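Long-range contacts in uncharacterized protein (PDB 4JZA), which probably dephosphorylates phosphoinositides in the host, with phosphatidylinositol 3-phosphate as the expected substrate of its enzyme class: residues 400-405 / 545-550; 8-13 / 146-151. All blocks are in the same frame, centred on the assembly; numbering follows the deposited sequence.

Interaction 1: residues 400-405 / 545-550; sequences AKVMEY and HSYGSC
H545 and V402 meet through one polar contact: H545 NE2 donates to V402 O, on helix 388-402, over 3.0 Å, with an N-H···O angle of 164°. The oxygen lies close to the imidazole plane and the donor in turn lies in the carbonyl plane, which is the geometry of a well-formed bond. Traced outward, the histidine leaves the strand with CB directed at residues 400-405, and with CG anti to the backbone N (chi1 180°) the ring is carried on toward them. One branch of the ring, CD2, is met at its edge by the selenium of selenomethionine M403, M403 SE to H545 CD2 4.0 Å. On the other branch, ND1 approaches the carbonyl carbon of Y405, and H545 CE1 lies 4.1 Å from Y405 CB. NE2, last, makes the bond to V402 O. The ring of Y373, on a neighbouring strand, meets the same imidazole.

Two residues further on, Y547 gives the apolar half. V402 CG1 sits over one face of its ring, a CH-pi contact, while V402 CG2 is 3.5 Å from Y547 CE1. M403 starts out pointing away, but bends at chi2 and chi3 bring its terminal methyl back, with M403 CE 4.0 Å from Y547 CD2. At the far end of the ring, the phenol OH is held by a hydrogen bond with S375 OG.

This strand runs into C550, and the C-X5-R spacing from C550 to R556 matches the P-loop signature of cysteine-dependent phosphatases. The donor role of NE2 implies that this nitrogen carries a proton; the bond joins a carbonyl of helix 388-402 to the strand leading into the loop.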
loop_
_atom_site.group_PDB
_atom_site.type_symbol
_atom_site.label_atom_id
_atom_site.label_comp_id
_atom_site.label_asym_id
_atom_site.label_seq_id
_atom_site.Cartn_x
_atom_site.Cartn_y
_atom_site.Cartn_z
ATOM N N ALA A 400 -22.076 1.427 3.909
ATOM C CA ALA A 400 -23.135 0.438 3.641
ATOM C C ALA A 400 -22.615 -0.971 3.803
ATOM O O ALA A 400 -23.312 -1.836 4.302
ATOM C CB ALA A 400 -23.717 0.606 2.236
ATOM N N LYS A 401 -21.391 -1.240 3.376
ATOM C CA LYS A 401 -20.966 -2.622 3.371
ATOM C C LYS A 401 -20.699 -3.090 4.813
ATOM O O LYS A 401 -20.923 -4.234 5.193
ATOM C CB LYS A 401 -19.746 -2.744 2.524
ATOM C CG LYS A 401 -19.293 -4.159 2.398
ATOM C CD LYS A 401 -20.376 -5.048 1.846
ATOM C CE LYS A 401 -19.759 -6.385 1.492
ATOM N NZ LYS A 401 -20.776 -7.347 0.956
ATOM N N VAL A 402 -20.280 -2.142 5.611
ATOM C CA VAL A 402 -19.803 -2.375 6.957
ATOM C C VAL A 402 -21.010 -2.462 7.946
ATOM O O VAL A 402 -20.934 -3.048 9.048
ATOM C CB VAL A 402 -18.693 -1.279 7.229
ATOM C CG1 VAL A 402 -18.853 -0.515 8.511
ATOM C CG2 VAL A 402 -17.296 -1.864 7.055
HETATM N N MSE A 403 -22.146 -1.925 7.518
HETATM C CA MSE A 403 -23.390 -2.068 8.250
HETATM C C MSE A 403 -24.185 -3.257 7.752
HETATM O O MSE A 403 -25.299 -3.505 8.225
HETATM C CB MSE A 403 -24.181 -0.788 8.063
HETATM C CG MSE A 403 -23.448 0.408 8.647
HETATM SE SE MSE A 403 -23.504 0.317 10.608
HETATM C CE MSE A 403 -21.686 0.846 11.084
ATOM N N GLU A 404 -23.640 -4.047 6.834
ATOM C CA GLU A 404 -24.463 -5.075 6.208
ATOM C C GLU A 404 -25.070 -6.052 7.231
ATOM O O GLU A 404 -26.137 -6.522 6.994
ATOM C CB GLU A 404 -23.738 -5.807 5.047
ATOM C CG GLU A 404 -22.693 -6.864 5.449
ATOM C CD GLU A 404 -21.839 -7.384 4.274
ATOM O OE1 GLU A 404 -22.395 -7.555 3.164
ATOM O OE2 GLU A 404 -20.616 -7.661 4.451
ATOM N N TYR A 405 -24.418 -6.345 8.363
ATOM C CA TYR A 405 -24.927 -7.372 9.306
ATOM C C TYR A 405 -25.704 -6.779 10.447
ATOM O O TYR A 405 -26.245 -7.493 11.300
ATOM C CB TYR A 405 -23.825 -8.260 9.826
ATOM C CG TYR A 405 -23.387 -9.276 8.825
ATOM C CD1 TYR A 405 -24.126 -10.439 8.602
ATOM C CD2 TYR A 405 -22.206 -9.088 8.074
ATOM C CE1 TYR A 405 -23.714 -11.398 7.662
ATOM C CE2 TYR A 405 -21.778 -10.039 7.133
ATOM C CZ TYR A 405 -22.541 -11.193 6.939
ATOM O OH TYR A 405 -22.135 -12.107 6.023
ATOM N N HIS A 545 -25.295 -3.852 16.706
ATOM C CA HIS A 545 -24.240 -4.180 15.765
ATOM C C HIS A 545 -22.935 -3.488 16.161
ATOM O O HIS A 545 -22.877 -2.261 16.260
ATOM C CB HIS A 545 -24.653 -3.720 14.378
ATOM C CG HIS A 545 -23.635 -4.002 13.317
ATOM N ND1 HIS A 545 -23.165 -5.248 13.028
ATOM C CD2 HIS A 545 -23.004 -3.186 12.469
ATOM C CE1 HIS A 545 -22.289 -5.187 12.042
ATOM N NE2 HIS A 545 -22.196 -3.948 11.666
ATOM N N SER A 546 -21.902 -4.291 16.375
ATOM C CA SER A 546 -20.571 -3.819 16.809
ATOM C C SER A 546 -19.620 -3.627 15.636
ATOM O O SER A 546 -19.230 -4.575 15.004
ATOM C CB SER A 546 -19.966 -4.815 17.794
ATOM O OG SER A 546 -18.604 -4.565 17.950
ATOM N N TYR A 547 -19.306 -2.383 15.320
ATOM C CA TYR A 547 -18.344 -2.067 14.268
ATOM C C TYR A 547 -17.392 -0.988 14.750
ATOM O O TYR A 547 -17.788 -0.049 15.483
ATOM C CB TYR A 547 -19.012 -1.613 12.937
ATOM C CG TYR A 547 -17.988 -1.075 11.939
ATOM C CD1 TYR A 547 -17.140 -1.945 11.214
ATOM C CD2 TYR A 547 -17.796 0.280 11.797
ATOM C CE1 TYR A 547 -16.173 -1.462 10.323
ATOM C CE2 TYR A 547 -16.842 0.776 10.937
ATOM C CZ TYR A 547 -16.015 -0.102 10.196
ATOM O OH TYR A 547 -15.031 0.425 9.373
ATOM N N GLY A 548 -16.141 -1.100 14.304
ATOM C CA GLY A 548 -15.172 -0.037 14.543
ATOM C C GLY A 548 -13.958 -0.135 13.655
ATOM O O GLY A 548 -13.768 -1.123 12.944
ATOM N N SER A 549 -13.179 0.943 13.643
ATOM C CA SER A 549 -11.931 0.978 12.930
ATOM C C SER A 549 -10.985 1.953 13.586
ATOM O O SER A 549 -11.403 2.840 14.321
ATOM C CB SER A 549 -12.163 1.426 11.516
ATOM O OG SER A 549 -12.520 2.782 11.520
ATOM N N CYS A 550 -9.700 1.749 13.325
ATOM C CA CYS A 550 -8.704 2.785 13.440
ATOM C C CYS A 550 -8.401 3.161 11.995
ATOM O O CYS A 550 -9.165 2.810 11.139
ATOM C CB CYS A 550 -7.488 2.250 14.152
ATOM S SG CYS A 550 -6.799 0.737 13.451
#

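Interaction 2: residues 8-13 / 146-151; sequences RVPHGI and VTLLPM
R8 straddles T147 with its backbone. R8 N donates to V146 O at 2.8 Å, and R8 O accepts from L148 N at 2.8 Å with an N-H···O angle of 176°. The N-H and the C=O of R8 are thereby satisfied by the residues flanking T147, whose own backbone is hydrogen-bonded to Q162 on the next strand.

The side chains of R8 and T147 run side by side from the same face of the sheet. The arginine chain bends at chi3 (61°), and R8 NH1 reaches T147 OG1 at 3.0 Å, with the hydroxyl at the edge of the guanidinium plane. That oxygen also pairs with H604 ND1, its stronger polar partner, while R8 NH2 is hydrogen-bonded to S602 O and the guanidinium makes a cation-pi contact with Y35.

Such bonding from one residue to the two neighbours of its partner defines a parallel bridge, and the axes of 8-10 and 146-150 agree, 4.9 Å apart at closest and 20° from parallel; they belong to adjacent strands of the large mixed sheet, 5-10 and 144-150. The ladder would continue with a donor at residue 10, but P10 has no N-H; its CD lies against L148 O instead, and Y35 OH supplies that carbonyl with a hydrogen bond.

Beyond this point the contact is apolar. L148 CD2 lies 4.0 Å from P10 CD and 4.2 Å from I13 CD1, the isoleucine being brought round by a type II turn, P10 to I13. P10 CG and P150 CD approach each other at 3.9 Å.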
loop_
_atom_site.group_PDB
_atom_site.type_symbol
_atom_site.label_atom_id
_atom_site.label_comp_id
_atom_site.label_asym_id
_atom_site.label_seq_id
_atom_site.Cartn_x
_atom_site.Cartn_y
_atom_site.Cartn_z
ATOM N N ARG A 8 -3.968 -21.489 14.840
ATOM C CA ARG A 8 -2.670 -21.378 15.431
ATOM C C ARG A 8 -2.818 -21.943 16.794
ATOM O O ARG A 8 -3.722 -21.569 17.553
ATOM C CB ARG A 8 -2.235 -19.925 15.517
ATOM C CG ARG A 8 -2.084 -19.290 14.139
ATOM C CD ARG A 8 -1.766 -17.829 14.224
ATOM N NE ARG A 8 -0.518 -17.635 14.922
ATOM C CZ ARG A 8 -0.410 -17.037 16.111
ATOM N NH1 ARG A 8 -1.464 -16.549 16.785
ATOM N NH2 ARG A 8 0.773 -16.908 16.657
ATOM N N VAL A 9 -1.843 -22.767 17.126
ATOM C CA VAL A 9 -1.911 -23.664 18.236
ATOM C C VAL A 9 -0.564 -23.638 18.951
ATOM O O VAL A 9 0.435 -23.742 18.321
ATOM C CB VAL A 9 -2.259 -25.007 17.616
ATOM C CG1 VAL A 9 -1.436 -26.134 18.177
ATOM C CG2 VAL A 9 -3.747 -25.261 17.741
ATOM N N PRO A 10 -0.524 -23.441 20.263
ATOM C CA PRO A 10 0.771 -23.363 20.885
ATOM C C PRO A 10 1.606 -24.578 20.652
ATOM O O PRO A 10 1.095 -25.696 20.642
ATOM C CB PRO A 10 0.467 -23.249 22.384
ATOM C CG PRO A 10 -0.961 -23.517 22.528
ATOM C CD PRO A 10 -1.587 -23.150 21.224
ATOM N N HIS A 11 2.906 -24.340 20.512
ATOM C CA HIS A 11 3.850 -25.383 20.259
ATOM C C HIS A 11 3.836 -26.387 21.384
ATOM O O HIS A 11 3.866 -26.014 22.556
ATOM C CB HIS A 11 5.245 -24.820 20.110
ATOM C CG HIS A 11 6.305 -25.868 20.120
ATOM N ND1 HIS A 11 6.610 -26.628 19.003
ATOM C CD2 HIS A 11 7.120 -26.300 21.114
ATOM C CE1 HIS A 11 7.580 -27.473 19.312
ATOM N NE2 HIS A 11 7.908 -27.292 20.583
ATOM N N GLY A 12 3.770 -27.657 20.981
ATOM C CA GLY A 12 3.918 -28.772 21.879
ATOM C C GLY A 12 2.746 -29.041 22.794
ATOM O O GLY A 12 2.931 -29.582 23.883
ATOM N N ILE A 13 1.542 -28.647 22.409
ATOM C CA ILE A 13 0.401 -29.188 23.110
ATOM C C ILE A 13 -0.213 -30.158 22.149
ATOM O O ILE A 13 -0.239 -29.939 20.932
ATOM C CB ILE A 13 -0.617 -28.160 23.685
ATOM C CG1 ILE A 13 -1.528 -27.586 22.609
ATOM C CG2 ILE A 13 0.083 -27.048 24.476
ATOM C CD1 ILE A 13 -2.854 -27.146 23.190
ATOM N N VAL A 146 -7.633 -18.301 13.334
ATOM C CA VAL A 146 -8.123 -18.692 14.653
ATOM C C VAL A 146 -6.897 -18.923 15.487
ATOM O O VAL A 146 -5.968 -19.547 15.023
ATOM C CB VAL A 146 -8.912 -20.012 14.597
ATOM C CG1 VAL A 146 -9.348 -20.421 15.986
ATOM C CG2 VAL A 146 -10.113 -19.906 13.678
ATOM N N THR A 147 -6.874 -18.401 16.695
ATOM C CA THR A 147 -5.753 -18.642 17.592
ATOM C C THR A 147 -6.256 -19.306 18.893
ATOM O O THR A 147 -7.055 -18.765 19.650
ATOM C CB THR A 147 -4.952 -17.352 17.899
ATOM O OG1 THR A 147 -4.412 -16.765 16.672
ATOM C CG2 THR A 147 -3.808 -17.677 18.872
ATOM N N LEU A 148 -5.709 -20.482 19.161
ATOM C CA LEU A 148 -6.098 -21.262 20.319
ATOM C C LEU A 148 -5.106 -21.118 21.453
ATOM O O LEU A 148 -3.918 -21.341 21.291
ATOM C CB LEU A 148 -6.225 -22.730 19.937
ATOM C CG LEU A 148 -6.637 -23.712 21.027
ATOM C CD1 LEU A 148 -7.323 -24.906 20.394
ATOM C CD2 LEU A 148 -5.431 -24.164 21.827
ATOM N N LEU A 149 -5.627 -20.736 22.609
ATOM C CA LEU A 149 -4.849 -20.572 23.818
ATOM C C LEU A 149 -5.449 -21.412 24.933
ATOM O O LEU A 149 -6.659 -21.373 25.147
ATOM C CB LEU A 149 -4.857 -19.105 24.227
ATOM C CG LEU A 149 -3.680 -18.573 25.028
ATOM C CD1 LEU A 149 -2.379 -19.035 24.416
ATOM C CD2 LEU A 149 -3.743 -17.061 25.064
ATOM N N PRO A 150 -4.545 -22.202 25.666
ATOM C CA PRO A 150 -5.178 -22.923 26.781
ATOM C C PRO A 150 -5.364 -22.037 28.006
ATOM O O PRO A 150 -4.424 -21.409 28.463
ATOM C CB PRO A 150 -4.179 -24.023 27.089
ATOM C CG PRO A 150 -2.887 -23.337 26.959
ATOM C CD PRO A 150 -3.052 -22.604 25.671
HETATM N N MSE A 151 -6.587 -21.982 28.513
HETATM C CA MSE A 151 -6.898 -21.270 29.726
HETATM C C MSE A 151 -8.090 -21.927 30.323
HETATM O O MSE A 151 -8.933 -22.386 29.547
HETATM C CB MSE A 151 -7.393 -19.909 29.306
HETATM C CG MSE A 151 -6.276 -18.908 29.136
HETATM SE SE MSE A 151 -7.179 -17.176 29.175
HETATM C CE MSE A 151 -5.936 -16.205 28.013
#

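In the fold
Both interactions use the same nine-stranded mixed sheet, at separate places: their centres are 29 Å apart and their nearest atoms about 16 Å, without touching. Interaction 2 pairs two strands near one edge, with only 31-35 beyond 5-10. Interaction 1 packs helix 388-402 and the residues after it against 545-549; strands 159-166, 352-359 and 365-374 lie between this strand and 144-150. Along the chain they follow in series, 8-13/146-151 closing before 400-405/545-550 opens. Interaction 1 is the one next to the likely active site, since its segment 545-550 ends at C550, whose side chain touches R556, whereas interaction 2 joins strands elsewhere in the sheet.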